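Long-range contact in predicted phosphatase, HAD family (Clostridium acetobutylicum, PDB 3MC1), which is a predicted phosphatase of the haloacid dehalogenase superfamily, probably hydrolysing phosphate esters, although its substrate is not established: residues S97-F103 against H211-L215. Residues are numbered along the deposited sequence; the frame is centred on the assembly and turned at random.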
loop_
_atom_site.group_PDB
_atom_site.type_symbol
_atom_site.label_atom_id
_atom_site.label_comp_id
_atom_site.label_asym_id
_atom_site.label_seq_id
_atom_site.Cartn_x
_atom_site.Cartn_y
_atom_site.Cartn_z
ATOM N N SER A 97 5.725 2.218 19.191
ATOM C CA SER A 97 7.155 2.167 19.499
ATOM C C SER A 97 7.960 3.161 18.657
ATOM O O SER A 97 8.818 3.878 19.179
ATOM C CB SER A 97 7.691 0.750 19.279
ATOM O OG SER A 97 9.082 0.671 19.578
ATOM N N LEU A 98 7.677 3.217 17.358
ATOM C CA LEU A 98 8.406 4.127 16.481
ATOM C C LEU A 98 8.199 5.599 16.824
ATOM O O LEU A 98 9.154 6.372 16.819
ATOM C CB LEU A 98 8.030 3.877 15.012
ATOM C CG LEU A 98 8.334 2.492 14.433
ATOM C CD1 LEU A 98 7.952 2.474 12.950
ATOM C CD2 LEU A 98 9.814 2.154 14.617
ATOM N N LYS A 99 6.967 6.005 17.114
ATOM C CA LYS A 99 6.731 7.403 17.456
ATOM C C LYS A 99 7.400 7.736 18.785
ATOM O O LYS A 99 7.786 8.877 19.027
ATOM C CB LYS A 99 5.233 7.723 17.543
ATOM C CG LYS A 99 4.554 7.897 16.197
ATOM C CD LYS A 99 3.284 8.737 16.313
ATOM C CE LYS A 99 3.603 10.205 16.588
ATOM N NZ LYS A 99 2.373 11.058 16.717
ATOM N N ASP A 100 7.542 6.738 19.647
ATOM C CA ASP A 100 8.180 6.975 20.931
ATOM C C ASP A 100 9.639 7.316 20.649
ATOM O O ASP A 100 10.187 8.259 21.223
ATOM C CB ASP A 100 8.098 5.736 21.822
ATOM C CG ASP A 100 8.118 6.086 23.300
ATOM O OD1 ASP A 100 8.996 6.874 23.719
ATOM O OD2 ASP A 100 7.254 5.573 24.043
ATOM N N TYR A 101 10.251 6.545 19.751
ATOM C CA TYR A 101 11.639 6.763 19.360
ATOM C C TYR A 101 11.811 8.149 18.749
ATOM O O TYR A 101 12.914 8.686 18.715
ATOM C CB TYR A 101 12.090 5.707 18.348
ATOM C CG TYR A 101 12.778 4.508 18.959
ATOM C CD1 TYR A 101 12.047 3.420 19.439
ATOM C CD2 TYR A 101 14.171 4.472 19.082
ATOM C CE1 TYR A 101 12.683 2.327 20.027
ATOM C CE2 TYR A 101 14.814 3.385 19.671
ATOM C CZ TYR A 101 14.066 2.318 20.143
ATOM O OH TYR A 101 14.703 1.258 20.747
ATOM N N GLY A 102 10.720 8.728 18.261
ATOM C CA GLY A 102 10.800 10.051 17.674
ATOM C C GLY A 102 10.610 10.083 16.167
ATOM O O GLY A 102 10.661 11.152 15.563
ATOM N N PHE A 103 10.410 8.917 15.557
ATOM C CA PHE A 103 10.193 8.827 14.115
ATOM C C PHE A 103 8.900 9.541 13.706
ATOM O O PHE A 103 7.933 9.576 14.468
ATOM C CB PHE A 103 10.071 7.358 13.683
ATOM C CG PHE A 103 11.376 6.615 13.620
ATOM C CD1 PHE A 103 12.330 6.942 12.663
ATOM C CD2 PHE A 103 11.633 5.560 14.495
ATOM C CE1 PHE A 103 13.524 6.227 12.573
ATOM C CE2 PHE A 103 12.824 4.835 14.419
ATOM C CZ PHE A 103 13.777 5.169 13.452
ATOM N N HIS A 211 10.463 -4.071 12.779
ATOM C CA HIS A 211 10.794 -3.151 13.858
ATOM C C HIS A 211 12.308 -3.071 14.036
ATOM O O HIS A 211 12.887 -1.986 14.019
ATOM C CB HIS A 211 10.138 -3.621 15.160
ATOM C CG HIS A 211 10.263 -2.646 16.292
ATOM N ND1 HIS A 211 11.481 -2.198 16.761
ATOM C CD2 HIS A 211 9.324 -2.025 17.041
ATOM C CE1 HIS A 211 11.285 -1.342 17.746
ATOM N NE2 HIS A 211 9.983 -1.218 17.937
ATOM N N LYS A 212 12.943 -4.231 14.193
ATOM C CA LYS A 212 14.390 -4.318 14.392
ATOM C C LYS A 212 15.169 -3.656 13.266
ATOM O O LYS A 212 16.101 -2.888 13.510
ATOM C CB LYS A 212 14.824 -5.781 14.487
ATOM C CG LYS A 212 14.176 -6.573 15.611
ATOM C CD LYS A 212 14.702 -8.005 15.619
ATOM C CE LYS A 212 14.090 -8.833 16.739
ATOM N NZ LYS A 212 14.416 -8.287 18.079
ATOM N N LYS A 213 14.772 -3.957 12.032
ATOM C CA LYS A 213 15.430 -3.423 10.844
ATOM C C LYS A 213 15.334 -1.909 10.728
ATOM O O LYS A 213 16.290 -1.255 10.312
ATOM C CB LYS A 213 14.835 -4.058 9.587
ATOM C CG LYS A 213 15.687 -3.871 8.346
ATOM C CD LYS A 213 16.994 -4.642 8.487
ATOM C CE LYS A 213 17.709 -4.809 7.154
ATOM N NZ LYS A 213 18.925 -5.654 7.305
ATOM N N ILE A 214 14.179 -1.351 11.071
ATOM C CA ILE A 214 14.009 0.093 10.991
ATOM C C ILE A 214 15.027 0.771 11.895
ATOM O O ILE A 214 15.644 1.769 11.526
ATOM C CB ILE A 214 12.589 0.525 11.420
ATOM C CG1 ILE A 214 11.568 0.051 10.381
ATOM C CG2 ILE A 214 12.521 2.047 11.564
ATOM C CD1 ILE A 214 10.130 0.390 10.743
ATOM N N LEU A 215 15.204 0.214 13.084
ATOM C CA LEU A 215 16.143 0.768 14.042
ATOM C C LEU A 215 17.596 0.634 13.594
ATOM O O LEU A 215 18.290 1.638 13.425
ATOM C CB LEU A 215 15.951 0.100 15.408
ATOM C CG LEU A 215 14.610 0.346 16.112
ATOM C CD1 LEU A 215 14.546 -0.474 17.398
ATOM C CD2 LEU A 215 14.445 1.830 16.416
#
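Helix 97-101, which carries Ser97, Leu98 and Tyr101, runs nearly parallel to helix 211-215, with His211, Ile214 and Leu215, the short axes 11.8 Å apart at a crossing angle of -20°. Both pack on one face of the parallel sheet in the Rossmann-like core of this HAD-family protein, joining helix 91-101 to the C-terminal helix 207-215. On the sheet side, Leu98 CD1 meets Ile214 CD1 at 3.7 Å, the two side chains crossing at about a right angle. Leu98 also rests on Phe9 and Ile214 on Ile183, so the pair lies against the sheet. Gly102, with positive phi, is the C' residue of a Schellman motif in which Phe103 N bonds to Leu98 O at 3.1 Å. The turn brings the Phe103 ring back to the neighbouring helix: its CZ lies 3.9 Å from Ile214 CG2, while Leu215 CD2 meets the ring edge near its plane. That same methyl covers one face of Tyr101 in a CH-pi contact, 3.7 Å from the ring centroid and 12° off the normal, so one methyl touches both rings, the face of Tyr101 and the edge of Phe103. The polar link lies at Ser97: with His211 CG trans to its backbone N (chi1 -172°), the imidazole reaches across the gap, and its NE2 shares a 2.7 Å hydrogen bond with Ser97 OG, the hydroxyl lying near the ring plane.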